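PDB 5DP2: CurF from Lyngbya majuscula, which probably catalyses, with NADP(H), the formation of the cyclopropane ring during biosynthesis of the polyketide curacin A, using an enoyl reductase scaffold. Local coordinates for residues Pro10-Ile15 / Ala112-Val117; Lys65-Ser70 / Leu78-Glu83. All coordinates share one frame; numbering follows the deposited sequence. Where two conformers were deposited one is given.

How the contacts relate
From the N terminus, the chain first lays down Pro-10 to Ile-15, whose partner Ala-112 to Val-117 comes only after 96 intervening residues; contact 1 therefore closes a long loop. Contact 2 is nested inside it, joining Lys-65-Ser-70 to Leu-78-Glu-83 across just seven residues between helix 50-57 and strand 83-91. The centres of the two contacts lie about 10 Å apart, and bonds link them directly: Arg-69 NH1 reaches Gln-12 OE1 at 2.9 Å, and Phe-113 N reaches Phe-80 O at the same length. Together they tie the N-terminal strand 11-14, the turn ahead of strand 116-119 and the loop before strand 83-91 into one block.

Contact 1 (Pro10-Ile15 / Ala112-Val117)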
loop_
_atom_site.group_PDB
_atom_site.type_symbol
_atom_site.label_atom_id
_atom_site.label_comp_id
_atom_site.label_asym_id
_atom_site.label_seq_id
_atom_site.Cartn_x
_atom_site.Cartn_y
_atom_site.Cartn_z
ATOM N N PRO A 10 24.788 11.502 -1.779
ATOM C CA PRO A 10 23.840 10.469 -2.271
ATOM C C PRO A 10 24.032 9.146 -1.553
ATOM O O PRO A 10 25.159 8.624 -1.436
ATOM C CB PRO A 10 24.164 10.358 -3.748
ATOM C CG PRO A 10 24.819 11.681 -4.087
ATOM C CD PRO A 10 25.589 12.064 -2.869
ATOM N N VAL A 11 22.898 8.599 -1.110
ATOM C CA VAL A 11 22.858 7.307 -0.429
ATOM C C VAL A 11 21.651 6.495 -0.927
ATOM O O VAL A 11 20.748 7.015 -1.601
ATOM C CB VAL A 11 22.819 7.455 1.112
ATOM C CG1 VAL A 11 24.132 7.973 1.656
ATOM C CG2 VAL A 11 21.660 8.337 1.557
ATOM N N GLN A 12 21.637 5.222 -0.557
ATOM C CA GLN A 12 20.531 4.310 -0.865
ATOM C C GLN A 12 20.399 3.315 0.286
ATOM O O GLN A 12 21.414 2.799 0.776
ATOM C CB GLN A 12 20.761 3.578 -2.184
ATOM C CG GLN A 12 19.646 2.598 -2.535
ATOM C CD GLN A 12 19.818 2.074 -3.943
ATOM O OE1 GLN A 12 20.588 1.133 -4.183
ATOM N NE2 GLN A 12 19.133 2.696 -4.885
ATOM N N LEU A 13 19.166 3.036 0.699
ATOM C CA LEU A 13 18.930 2.103 1.813
ATOM C C LEU A 13 19.159 0.674 1.320
ATOM O O LEU A 13 18.604 0.238 0.316
ATOM C CB LEU A 13 17.486 2.286 2.307
ATOM C CG LEU A 13 17.163 1.590 3.631
ATOM C CD1 LEU A 13 17.927 2.206 4.770
ATOM C CD2 LEU A 13 15.655 1.698 3.875
ATOM N N ARG A 14 19.990 -0.069 2.072
ATOM C CA ARG A 14 20.386 -1.411 1.694
ATOM C C ARG A 14 20.524 -2.279 2.937
ATOM O O ARG A 14 20.542 -1.772 4.059
ATOM C CB ARG A 14 21.726 -1.377 0.919
ATOM C CG ARG A 14 21.691 -0.564 -0.374
ATOM C CD ARG A 14 20.910 -1.229 -1.494
ATOM N NE ARG A 14 21.732 -2.243 -2.190
ATOM C CZ ARG A 14 22.648 -1.919 -3.109
ATOM N NH1 ARG A 14 22.757 -0.693 -3.574
ATOM N NH2 ARG A 14 23.464 -2.856 -3.583
ATOM N N ILE A 15 20.645 -3.582 2.713
ATOM C CA ILE A 15 20.952 -4.540 3.774
ATOM C C ILE A 15 22.083 -5.461 3.314
ATOM O O ILE A 15 22.217 -5.745 2.125
ATOM C CB ILE A 15 19.724 -5.384 4.171
ATOM C CG1 ILE A 15 19.098 -6.092 2.973
ATOM C CG2 ILE A 15 18.707 -4.541 4.916
ATOM C CD1 ILE A 15 18.000 -7.075 3.325
ATOM N N ALA A 112 12.715 3.926 -3.957
ATOM C CA ALA A 112 12.477 5.289 -3.465
ATOM C C ALA A 112 13.219 5.636 -2.178
ATOM O O ALA A 112 13.380 6.826 -1.909
ATOM C CB ALA A 112 11.000 5.590 -3.331
ATOM N N PHE A 113 13.677 4.640 -1.390
ATOM C CA PHE A 113 14.586 4.936 -0.275
ATOM C C PHE A 113 16.005 5.137 -0.837
ATOM O O PHE A 113 16.909 4.314 -0.649
ATOM C CB PHE A 113 14.554 3.840 0.799
ATOM C CG PHE A 113 13.372 3.890 1.734
ATOM C CD1 PHE A 113 13.377 4.764 2.802
ATOM C CD2 PHE A 113 12.299 3.026 1.612
ATOM C CE1 PHE A 113 12.302 4.809 3.707
ATOM C CE2 PHE A 113 11.234 3.047 2.525
ATOM C CZ PHE A 113 11.242 3.960 3.552
ATOM N N SER A 114 16.178 6.276 -1.516
ATOM C CA SER A 114 17.418 6.714 -2.150
ATOM C C SER A 114 17.378 8.230 -2.185
ATOM O O SER A 114 16.307 8.820 -2.300
ATOM C CB SER A 114 17.524 6.234 -3.601
ATOM O OG SER A 114 17.486 4.826 -3.726
ATOM N N SER A 115 18.542 8.874 -2.188
ATOM C CA SER A 115 18.552 10.323 -2.312
ATOM C C SER A 115 17.972 10.778 -3.657
ATOM O O SER A 115 17.219 11.771 -3.722
ATOM C CB SER A 115 19.977 10.846 -2.179
ATOM O OG SER A 115 20.610 10.373 -1.001
ATOM N N PHE A 116 18.351 10.075 -4.723
ATOM C CA PHE A 116 17.935 10.388 -6.082
ATOM C C PHE A 116 17.477 9.100 -6.757
ATOM O O PHE A 116 18.087 8.050 -6.532
ATOM C CB PHE A 116 19.067 11.001 -6.904
ATOM C CG PHE A 116 19.574 12.305 -6.323
ATOM C CD1 PHE A 116 18.957 13.515 -6.617
ATOM C CD2 PHE A 116 20.654 12.316 -5.456
ATOM C CE1 PHE A 116 19.399 14.693 -6.046
ATOM C CE2 PHE A 116 21.093 13.485 -4.886
ATOM C CZ PHE A 116 20.471 14.678 -5.181
ATOM N N VAL A 117 16.410 9.190 -7.559
ATOM C CA VAL A 117 15.918 8.083 -8.364
ATOM C C VAL A 117 15.918 8.522 -9.822
ATOM O O VAL A 117 15.363 9.564 -10.139
ATOM C CB VAL A 117 14.502 7.653 -7.925
ATOM C CG1 VAL A 117 13.881 6.676 -8.927
ATOM C CG2 VAL A 117 14.533 7.008 -6.545
HETATM O O HOH W 1 20.893 8.200 -4.433
HETATM O O HOH W 2 16.666 1.362 -1.278
#
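Leu-13 packs against Phe-113 at the tight end of this contact. Their side chains run side by side with CB atoms 3.6 Å apart, and Leu-13 CD2 sits over a face of the Phe-113 ring, 4.2 Å from its centroid in a CH-pi contact. Leu-13 CG stands anti to the backbone N (chi1 -169°), which brings CD2 over the ring. Leu-13 N donates almost straight (179°) to Phe-113 O, and Ser-115 N donates to Val-11 O, so Gln-12 and Ser-114 form an antiparallel non-hydrogen-bonded pair with CA atoms 4.1 Å apart; Val-11 N donates to Ser-115 OG. Gln-12 NE2 reaches Ser-114 OG at 2.9 Å with that oxygen in the amide plane; the hydroxyl also bonds Asn-111 O. Gln-12 OE1 accepts from Arg-14 NH1, a bent bond, and from Arg-69; bonded at both ends, the amide probably cannot turn. Beyond the bridge the contact is looser: a water spans Val-11 O and Phe-116 N, and partly exposed Pro-10 and Phe-116 approach no nearer than 4.2 Å, CG to CE2. The arrangement is an isolated beta bridge joining strand 11-14, paired antiparallel with strand 25-28, to an inverse gamma turn centred on Phe-113, just before strand 116-119 of the GroES-like fold.

Contact 2 (Lys65-Ser70 / Leu78-Glu83); sequences KKRYRS and LTFGVE
Arg-67 and Tyr-68 meet Leu-78 and Thr-79 in a mostly buried, single beta bridge within the GroES-like fold, inside the long connection between helix 50-57 and strand 83-91, where it closes a seven-residue loop. The register is the evidence: Tyr-68 lies opposite Leu-78, CA atoms 4.5 Å apart, with Arg-67 facing Thr-79, so the backbones run antiparallel. Thr-79 N donates to Arg-67 O nearly straight (177°), and the backbone of Arg-69 bonds that of Asn-77 on the far side of the pair. Arg-67 then returns to the same partner with its side chain. Bends at chi2 (-68°) and chi3 (-56°) curl the chain so that one edge of the guanidinium faces Thr-79 O; NE and NH2 both donate to it, each at 2.9 Å, and the oxygen lies in the guanidinium plane. NH2 also bonds Asn-55 OD1 of helix 50-57, while NH1 passes Val-82 CG1 at 3.9 Å. A leucine in place of Arg-67 would probably leave Thr-79 O without both side-chain donors and Asn-55 OD1 without this mate. Val-82, whose side chain is about 8 Å from the bound NADP, places this end of the contact near the cofactor side of the domain. On another flank the Arg-69 CD methylene rests on Thr-79 CG2, and a water joins Lys-66 O to Thr-79 OG1, which is also bonded to Gly-110 O. Tyr-68, its hydroxyl bonded to Glu-62 O, receives Leu-78 CD1 over one ring face, offset toward the rim and 4.1 Å from the centroid.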
loop_
_atom_site.group_PDB
_atom_site.type_symbol
_atom_site.label_atom_id
_atom_site.label_comp_id
_atom_site.label_asym_id
_atom_site.label_seq_id
_atom_site.Cartn_x
_atom_site.Cartn_y
_atom_site.Cartn_z
ATOM N N LYS A 65 12.304 -8.320 -10.347
ATOM C CA LYS A 65 13.693 -7.947 -10.535
ATOM C C LYS A 65 13.933 -6.451 -10.336
ATOM O O LYS A 65 15.027 -6.062 -9.961
ATOM C CB LYS A 65 14.219 -8.484 -11.867
ATOM C CG LYS A 65 14.409 -10.017 -11.807
ATOM C CD LYS A 65 15.110 -10.687 -12.932
ATOM C CE LYS A 65 15.543 -12.069 -12.448
ATOM N NZ LYS A 65 16.196 -12.865 -13.516
ATOM N N LYS A 66 12.890 -5.631 -10.531
ATOM C CA LYS A 66 12.999 -4.189 -10.313
ATOM C C LYS A 66 13.369 -3.849 -8.871
ATOM O O LYS A 66 13.894 -2.766 -8.616
ATOM C CB LYS A 66 11.635 -3.521 -10.682
ATOM C CG LYS A 66 11.694 -2.018 -10.867
ATOM C CD LYS A 66 10.361 -1.407 -11.208
ATOM C CE LYS A 66 10.552 0.026 -11.661
ATOM N NZ LYS A 66 9.286 0.699 -11.943
ATOM N N ARG A 67 13.086 -4.745 -7.924
ATOM C CA ARG A 67 13.452 -4.553 -6.520
ATOM C C ARG A 67 14.933 -4.809 -6.215
ATOM O O ARG A 67 15.341 -4.633 -5.081
ATOM C CB ARG A 67 12.592 -5.404 -5.599
ATOM C CG ARG A 67 11.140 -4.923 -5.431
ATOM C CD ARG A 67 10.991 -3.606 -4.695
ATOM N NE ARG A 67 11.607 -3.585 -3.362
ATOM C CZ ARG A 67 11.120 -4.187 -2.278
ATOM N NH1 ARG A 67 9.932 -4.762 -2.262
ATOM N NH2 ARG A 67 11.852 -4.181 -1.151
ATOM N N TYR A 68 15.722 -5.210 -7.233
ATOM C CA TYR A 68 17.132 -5.529 -7.020
ATOM C C TYR A 68 18.030 -4.751 -7.946
ATOM O O TYR A 68 17.767 -4.640 -9.156
ATOM C CB TYR A 68 17.375 -7.026 -7.237
ATOM C CG TYR A 68 16.644 -7.911 -6.261
ATOM C CD1 TYR A 68 17.221 -8.243 -5.040
ATOM C CD2 TYR A 68 15.398 -8.445 -6.544
ATOM C CE1 TYR A 68 16.602 -9.087 -4.153
ATOM C CE2 TYR A 68 14.768 -9.295 -5.661
ATOM C CZ TYR A 68 15.375 -9.641 -4.475
ATOM O OH TYR A 68 14.811 -10.532 -3.573
ATOM N N ARG A 69 19.155 -4.269 -7.422
ATOM C CA ARG A 69 20.144 -3.633 -8.271
ATOM C C ARG A 69 20.628 -4.599 -9.349
ATOM O O ARG A 69 20.952 -5.753 -9.068
ATOM C CB ARG A 69 21.329 -3.152 -7.427
ATOM C CG ARG A 69 20.982 -2.068 -6.416
ATOM C CD ARG A 69 20.324 -0.832 -7.038
ATOM N NE ARG A 69 21.144 -0.199 -8.066
ATOM C CZ ARG A 69 21.984 0.803 -7.837
ATOM N NH1 ARG A 69 22.117 1.336 -6.631
ATOM N NH2 ARG A 69 22.721 1.285 -8.834
ATOM N N SER A 70 20.649 -4.082 -10.595
ATOM C CA SER A 70 21.013 -4.835 -11.801
ATOM C C SER A 70 20.076 -5.971 -12.125
ATOM O O SER A 70 20.329 -6.756 -13.038
ATOM C CB SER A 70 22.445 -5.360 -11.732
ATOM O OG SER A 70 23.350 -4.300 -11.801
ATOM N N LEU A 78 19.034 -5.897 -2.772
ATOM C CA LEU A 78 17.643 -5.458 -2.553
ATOM C C LEU A 78 17.575 -3.965 -2.237
ATOM O O LEU A 78 18.294 -3.470 -1.370
ATOM C CB LEU A 78 17.045 -6.264 -1.395
ATOM C CG LEU A 78 15.555 -6.015 -1.100
ATOM C CD1 LEU A 78 14.646 -6.443 -2.236
ATOM C CD2 LEU A 78 15.158 -6.732 0.172
ATOM N N THR A 79 16.657 -3.275 -2.926
ATOM C CA THR A 79 16.341 -1.892 -2.613
ATOM C C THR A 79 14.916 -1.810 -2.044
ATOM O O THR A 79 14.142 -2.767 -2.100
ATOM C CB THR A 79 16.512 -0.967 -3.838
ATOM O OG1 THR A 79 15.591 -1.340 -4.864
ATOM C CG2 THR A 79 17.899 -1.036 -4.419
ATOM N N PHE A 80 14.613 -0.633 -1.501
ATOM C CA PHE A 80 13.350 -0.386 -0.818
ATOM C C PHE A 80 12.747 0.907 -1.325
ATOM O O PHE A 80 13.456 1.794 -1.798
ATOM C CB PHE A 80 13.583 -0.293 0.703
ATOM C CG PHE A 80 14.272 -1.496 1.268
ATOM C CD1 PHE A 80 13.556 -2.608 1.651
ATOM C CD2 PHE A 80 15.664 -1.553 1.353
ATOM C CE1 PHE A 80 14.190 -3.750 2.092
ATOM C CE2 PHE A 80 16.305 -2.691 1.806
ATOM C CZ PHE A 80 15.572 -3.782 2.195
ATOM N N GLY A 81 11.431 1.006 -1.160
ATOM C CA GLY A 81 10.688 2.208 -1.520
ATOM C C GLY A 81 9.834 1.924 -2.741
ATOM O O GLY A 81 10.261 2.173 -3.891
ATOM N N VAL A 82 8.637 1.401 -2.508
ATOM C CA VAL A 82 7.736 0.992 -3.556
ATOM C C VAL A 82 6.801 2.132 -3.994
ATOM O O VAL A 82 5.931 1.945 -4.846
ATOM C CB VAL A 82 6.980 -0.304 -3.175
ATOM C CG1 VAL A 82 7.945 -1.472 -3.016
ATOM C CG2 VAL A 82 6.132 -0.118 -1.916
ATOM N N GLU A 83 7.026 3.316 -3.430
ATOM C CA GLU A 83 6.274 4.521 -3.711
ATOM C C GLU A 83 7.049 5.660 -3.053
ATOM O O GLU A 83 7.851 5.437 -2.139
ATOM C CB GLU A 83 4.853 4.440 -3.104
ATOM C CG GLU A 83 4.867 4.184 -1.593
ATOM C CD GLU A 83 3.496 4.140 -0.927
ATOM O OE1 GLU A 83 2.616 4.939 -1.358
ATOM O OE2 GLU A 83 3.328 3.332 0.016
HETATM O O HOH W 3 16.464 -1.968 -7.435
#